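PDB 4GB7: 6-aminohexanoate-dimer hydrolase from Bacillus anthracis, which probably hydrolyses the amide bond of 6-aminohexanoate dimers, a by-product of nylon manufacture, as a serine hydrolase of the beta-lactamase family. Local coordinates for residues I150-E155 with Q327-S332; S279-E284 with G321-K326. All blocks are in the same frame, centred on the assembly; numbering follows the deposited sequence.

Interaction 1: residues I150-E155 with Q327-S332; sequences IQSLAE and QILPSS
Pro-330 lays its ring obliquely across the flank of helix 143-155, meeting the side chains of Ser-152 and Glu-155. Its CD lies 3.3 Å from Ser-152 OG, a hydroxyl already hydrogen-bonded to Ala-148 O one turn back in the helix. Leu-329 adds its CD2 branch to the same oxygen at 3.6 Å. Toward the helix end the carboxylate of Glu-155 crosses the ring obliquely, with OE1 3.4 Å from Pro-330 CB. An SxxK pattern at the start of this helix is consistent with the nucleophile-bearing helix of the serine beta-lactamase fold, and the contact joins its far end to the start of helix 332-338. Two donors grip Glu-155 OE2: Ser-332 OG on the syn side at 2.5 Å, and Gln-151 NE2 on the anti side at 3.0 Å, which together should fix the turn of the carboxylate. In Gln-151, chi1 (-164°, CG anti to the backbone N) sets CG 3.6 Å from Ser-332 OG, and a bend at chi2 (63°) turns NE2 toward the carboxylate. Through water 1, Glu-155 OE1 is linked to Ser-332 N, the water donating a hydrogen bond to OE1 at 2.7 Å and accepting from the amide.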
loop_
_atom_site.group_PDB
_atom_site.type_symbol
_atom_site.label_atom_id
_atom_site.label_comp_id
_atom_site.label_asym_id
_atom_site.label_seq_id
_atom_site.Cartn_x
_atom_site.Cartn_y
_atom_site.Cartn_z
ATOM N N ILE A 150 6.361 4.124 12.198
ATOM C CA ILE A 150 6.710 3.285 13.348
ATOM C C ILE A 150 8.225 3.146 13.543
ATOM O O ILE A 150 8.771 3.318 14.675
ATOM C CB ILE A 150 6.080 1.886 13.259
ATOM C CG1 ILE A 150 4.559 1.983 13.544
ATOM C CG2 ILE A 150 6.752 0.917 14.253
ATOM C CD1 ILE A 150 4.111 2.333 14.968
ATOM N N GLN A 151 8.920 2.904 12.446
ATOM C CA GLN A 151 10.393 2.763 12.484
ATOM C C GLN A 151 11.047 4.062 12.957
ATOM O O GLN A 151 11.988 4.034 13.777
ATOM C CB GLN A 151 10.957 2.353 11.134
ATOM C CG GLN A 151 12.387 1.811 11.190
ATOM C CD GLN A 151 12.458 0.531 12.006
ATOM O OE1 GLN A 151 11.630 -0.378 11.841
ATOM N NE2 GLN A 151 13.406 0.466 12.922
ATOM N N SER A 152 10.537 5.196 12.459
ATOM C CA SER A 152 11.053 6.528 12.860
ATOM C C SER A 152 10.850 6.719 14.361
ATOM O O SER A 152 11.766 7.129 15.050
ATOM C CB SER A 152 10.372 7.662 12.100
ATOM O OG SER A 152 10.521 7.456 10.709
ATOM N N LEU A 153 9.644 6.453 14.856
ATOM C CA LEU A 153 9.377 6.634 16.282
ATOM C C LEU A 153 10.217 5.743 17.166
ATOM O O LEU A 153 10.658 6.157 18.288
ATOM C CB LEU A 153 7.884 6.434 16.564
ATOM C CG LEU A 153 6.908 7.486 16.050
ATOM C CD1 LEU A 153 5.502 6.927 16.096
ATOM C CD2 LEU A 153 6.983 8.759 16.859
ATOM N N ALA A 154 10.459 4.523 16.681
ATOM C CA ALA A 154 11.264 3.545 17.445
ATOM C C ALA A 154 12.717 4.043 17.555
ATOM O O ALA A 154 13.327 4.097 18.665
ATOM C CB ALA A 154 11.178 2.164 16.823
ATOM N N GLU A 155 13.243 4.497 16.432
ATOM C CA GLU A 155 14.587 5.100 16.404
ATOM C C GLU A 155 14.742 6.454 17.170
ATOM O O GLU A 155 15.852 6.821 17.560
ATOM C CB GLU A 155 15.108 5.110 14.966
ATOM C CG GLU A 155 15.219 3.648 14.469
ATOM C CD GLU A 155 15.955 3.435 13.157
ATOM O OE1 GLU A 155 16.722 4.308 12.701
ATOM O OE2 GLU A 155 15.763 2.354 12.574
ATOM N N GLN A 327 18.229 12.968 6.080
ATOM C CA GLN A 327 17.647 11.698 6.419
ATOM C C GLN A 327 16.170 11.875 6.814
ATOM O O GLN A 327 15.818 12.016 7.964
ATOM C CB GLN A 327 18.466 11.055 7.550
ATOM C CG GLN A 327 18.355 9.559 7.594
ATOM C CD GLN A 327 18.927 8.890 6.361
ATOM O OE1 GLN A 327 20.037 9.212 5.918
ATOM N NE2 GLN A 327 18.170 7.936 5.801
ATOM N N ILE A 328 15.313 11.808 5.814
ATOM C CA ILE A 328 13.874 11.933 5.981
ATOM C C ILE A 328 13.295 10.757 6.750
ATOM O O ILE A 328 12.436 10.948 7.650
ATOM C CB ILE A 328 13.152 12.076 4.628
ATOM C CG1 ILE A 328 13.767 13.212 3.822
ATOM C CG2 ILE A 328 11.659 12.306 4.852
ATOM C CD1 ILE A 328 13.808 14.549 4.467
ATOM N N LEU A 329 13.739 9.559 6.382
ATOM C CA LEU A 329 13.323 8.342 7.018
ATOM C C LEU A 329 14.551 7.508 7.356
ATOM O O LEU A 329 15.578 7.644 6.755
ATOM C CB LEU A 329 12.404 7.564 6.058
ATOM C CG LEU A 329 10.989 8.134 5.865
ATOM C CD1 LEU A 329 10.272 7.309 4.817
ATOM C CD2 LEU A 329 10.208 8.207 7.158
ATOM N N PRO A 330 14.445 6.647 8.382
ATOM C CA PRO A 330 15.572 5.835 8.767
ATOM C C PRO A 330 16.147 5.012 7.606
ATOM O O PRO A 330 15.399 4.353 6.844
ATOM C CB PRO A 330 14.996 4.928 9.864
ATOM C CG PRO A 330 13.812 5.663 10.372
ATOM C CD PRO A 330 13.265 6.413 9.220
ATOM N N SER A 331 17.481 5.033 7.499
ATOM C CA SER A 331 18.157 4.208 6.512
ATOM C C SER A 331 17.942 2.708 6.826
ATOM O O SER A 331 18.067 1.862 5.964
ATOM C CB SER A 331 19.647 4.551 6.453
ATOM O OG SER A 331 20.245 4.270 7.710
ATOM N N SER A 332 17.632 2.376 8.061
ATOM C CA SER A 332 17.375 0.975 8.423
ATOM C C SER A 332 16.220 0.320 7.649
ATOM O O SER A 332 16.208 -0.905 7.514
ATOM C CB SER A 332 17.087 0.845 9.921
ATOM O OG SER A 332 15.828 1.414 10.253
HETATM O O HOH W 1 18.312 3.924 10.512
#

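Interaction 2: residues S279-E284 with G321-K326; sequences SQIGME and GEYNGK
The backbones come closest at Ile-281 and Tyr-323, their CA atoms 6.6 Å apart, where the irregular loop 279-284 passes a tight hairpin whose type I' turn runs from Tyr-323 to Lys-326. The phenol of Tyr-323 does most of the touching. With CG anti to the backbone N (chi1 -176°), the ring extends from the hairpin to the loop and lies flat over its main chain. Ile-281 CA sits over the centre of one face in a CH-pi contact, 3.8 Å from the ring centroid and only 10° off the normal. The isoleucine side chain continues the packing obliquely, its CB 3.9 Å from Tyr-323 CD1 and its CG2 branch over the CG end of the ring. At the opposite face lies Asn-324 CG, offset toward the rim, so the ring is held between the loop and its own neighbour in the turn. This is a two-residue beta-hairpin, closed by paired backbone hydrogen bonds between Tyr-323 and Lys-326, with Asn-324 and Gly-325 at the corner, both at positive phi. It follows helix 307-318, whose Leu-316 packs against both Ile-281 and Tyr-323. Along the loop, Gln-280 O approaches Tyr-323 CD2 obliquely at 3.4 Å, and Gly-282, itself at positive phi, brings its N to 3.8 Å from Tyr-323 OH. Beyond the ring, a polar link may also span the contact. Water 2 donates to Gln-280 OE1 at 3.0 Å; its bond from Lys-326 NZ belongs to one of two lysine conformers, is very short and remains doubtful. At the other end of the amide, Gln-280 NE2 donates almost straight (174°) to Ser-279 OG, which lies in the amide plane, and that hydroxyl is hydrogen-bonded in turn to Ser-274 O of the preceding helix.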
loop_
_atom_site.group_PDB
_atom_site.type_symbol
_atom_site.label_atom_id
_atom_site.label_comp_id
_atom_site.label_asym_id
_atom_site.label_seq_id
_atom_site.Cartn_x
_atom_site.Cartn_y
_atom_site.Cartn_z
ATOM N N SER A 279 5.278 16.453 3.003
ATOM C CA SER A 279 5.692 17.837 2.899
ATOM C C SER A 279 7.207 17.954 2.676
ATOM O O SER A 279 7.683 19.060 2.512
ATOM C CB SER A 279 5.328 18.606 4.158
ATOM O OG SER A 279 6.049 18.159 5.276
ATOM N N GLN A 280 7.938 16.825 2.688
ATOM C CA GLN A 280 9.398 16.819 2.771
ATOM C C GLN A 280 10.126 16.372 1.537
ATOM O O GLN A 280 11.338 16.516 1.492
ATOM C CB GLN A 280 9.835 15.886 3.907
ATOM C CG GLN A 280 9.193 16.246 5.246
ATOM C CD GLN A 280 9.830 17.455 5.799
ATOM O OE1 GLN A 280 11.040 17.456 6.034
ATOM N NE2 GLN A 280 9.039 18.509 6.018
ATOM N N ILE A 281 9.433 15.847 0.514
ATOM C CA ILE A 281 10.166 15.281 -0.642
ATOM C C ILE A 281 9.673 15.776 -2.004
ATOM O O ILE A 281 9.723 15.040 -3.004
ATOM C CB ILE A 281 10.281 13.725 -0.596
ATOM C CG1 ILE A 281 8.888 13.039 -0.717
ATOM C CG2 ILE A 281 10.944 13.274 0.735
ATOM C CD1 ILE A 281 8.980 11.525 -0.850
ATOM N N GLY A 282 9.178 17.020 -2.020
ATOM C CA GLY A 282 8.851 17.711 -3.282
ATOM C C GLY A 282 7.605 17.201 -3.971
ATOM O O GLY A 282 7.447 17.390 -5.203
HETATM N N MSE A 283 6.693 16.612 -3.204
HETATM C CA MSE A 283 5.410 16.089 -3.757
HETATM C C MSE A 283 4.623 17.197 -4.470
HETATM O O MSE A 283 4.564 18.331 -4.004
HETATM C CB MSE A 283 4.514 15.602 -2.645
HETATM C CG MSE A 283 5.121 14.487 -1.755
HETATM SE SE MSE A 283 5.541 12.917 -2.862
HETATM C CE MSE A 283 5.385 11.660 -1.400
ATOM N N GLU A 284 4.025 16.835 -5.595
ATOM C CA GLU A 284 3.275 17.755 -6.402
ATOM C C GLU A 284 1.879 18.092 -5.881
ATOM O O GLU A 284 1.362 19.182 -6.186
ATOM C CB GLU A 284 3.093 17.135 -7.795
ATOM C CG GLU A 284 4.283 17.148 -8.685
ATOM C CD GLU A 284 3.934 16.430 -9.981
ATOM O OE1 GLU A 284 3.293 17.049 -10.873
ATOM O OE2 GLU A 284 4.290 15.259 -10.092
ATOM N N GLY A 321 16.169 6.487 2.325
ATOM C CA GLY A 321 15.517 7.489 3.155
ATOM C C GLY A 321 16.129 8.877 3.114
ATOM O O GLY A 321 15.719 9.737 3.881
ATOM N N GLU A 322 17.112 9.094 2.226
ATOM C CA GLU A 322 17.780 10.356 2.069
ATOM C C GLU A 322 17.160 11.177 0.935
ATOM O O GLU A 322 16.921 10.650 -0.160
ATOM C CB GLU A 322 19.259 10.099 1.781
ATOM C CG GLU A 322 20.096 11.351 1.925
ATOM C CD GLU A 322 21.573 11.113 1.770
ATOM O OE1 GLU A 322 22.051 9.990 2.028
ATOM O OE2 GLU A 322 22.266 12.067 1.395
ATOM N N TYR A 323 16.939 12.469 1.206
ATOM C CA TYR A 323 16.439 13.475 0.204
ATOM C C TYR A 323 17.240 14.754 0.348
ATOM O O TYR A 323 17.277 15.334 1.441
ATOM C CB TYR A 323 14.960 13.757 0.418
ATOM C CG TYR A 323 14.339 14.679 -0.602
ATOM C CD1 TYR A 323 13.956 14.194 -1.828
ATOM C CD2 TYR A 323 14.189 16.032 -0.360
ATOM C CE1 TYR A 323 13.417 15.035 -2.784
ATOM C CE2 TYR A 323 13.634 16.866 -1.288
ATOM C CZ TYR A 323 13.232 16.360 -2.491
ATOM O OH TYR A 323 12.737 17.202 -3.447
ATOM N N ASN A 324 17.914 15.155 -0.734
ATOM C CA ASN A 324 18.782 16.338 -0.728
ATOM C C ASN A 324 19.602 16.423 0.548
ATOM O O ASN A 324 19.601 17.432 1.238
ATOM C CB ASN A 324 17.955 17.584 -0.905
ATOM C CG ASN A 324 17.325 17.668 -2.254
ATOM O OD1 ASN A 324 17.695 16.924 -3.157
ATOM N ND2 ASN A 324 16.345 18.565 -2.398
ATOM N N GLY A 325 20.300 15.326 0.840
ATOM C CA GLY A 325 21.222 15.273 1.953
ATOM C C GLY A 325 20.667 15.151 3.336
ATOM O O GLY A 325 21.474 15.119 4.296
ATOM N N LYS A 326 19.334 15.104 3.453
ATOM C CA LYS A 326 18.658 14.941 4.750
ATOM C C LYS A 326 18.073 13.540 4.889
ATOM O O LYS A 326 17.478 12.992 3.947
ATOM C CB LYS A 326 17.538 15.976 4.920
ATOM C CG LYS A 326 17.032 16.134 6.343
ATOM C CD LYS A 326 16.198 17.403 6.485
ATOM C CE LYS A 326 15.630 17.535 7.884
ATOM N NZ LYS A 326 14.752 16.378 8.216
HETATM O O HOH W 2 12.436 15.604 7.882
#

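In the fold
From the N terminus, the chain first passes helix 143-155, whose end supplies one side of interaction 1. It continues through helices 251-265 and 269-278 to the loop 279-284, then through helix 307-318 into the hairpin, where interaction 2 closes a loop of 36 intervening residues. A few residues later 327-332 returns to helix 143-155 and closes the much longer loop of interaction 1, within which interaction 2 is nested. The centres of the two contacts lie about 14 Å apart, and their second segments follow one another along the chain, 321-326 and 327-332: Leu-329 N probably hydrogen-bonds to Gly-321 O, and Ile-328 packs on Tyr-323. This run thus ties helix 143-155 to the loop following helix 269-278.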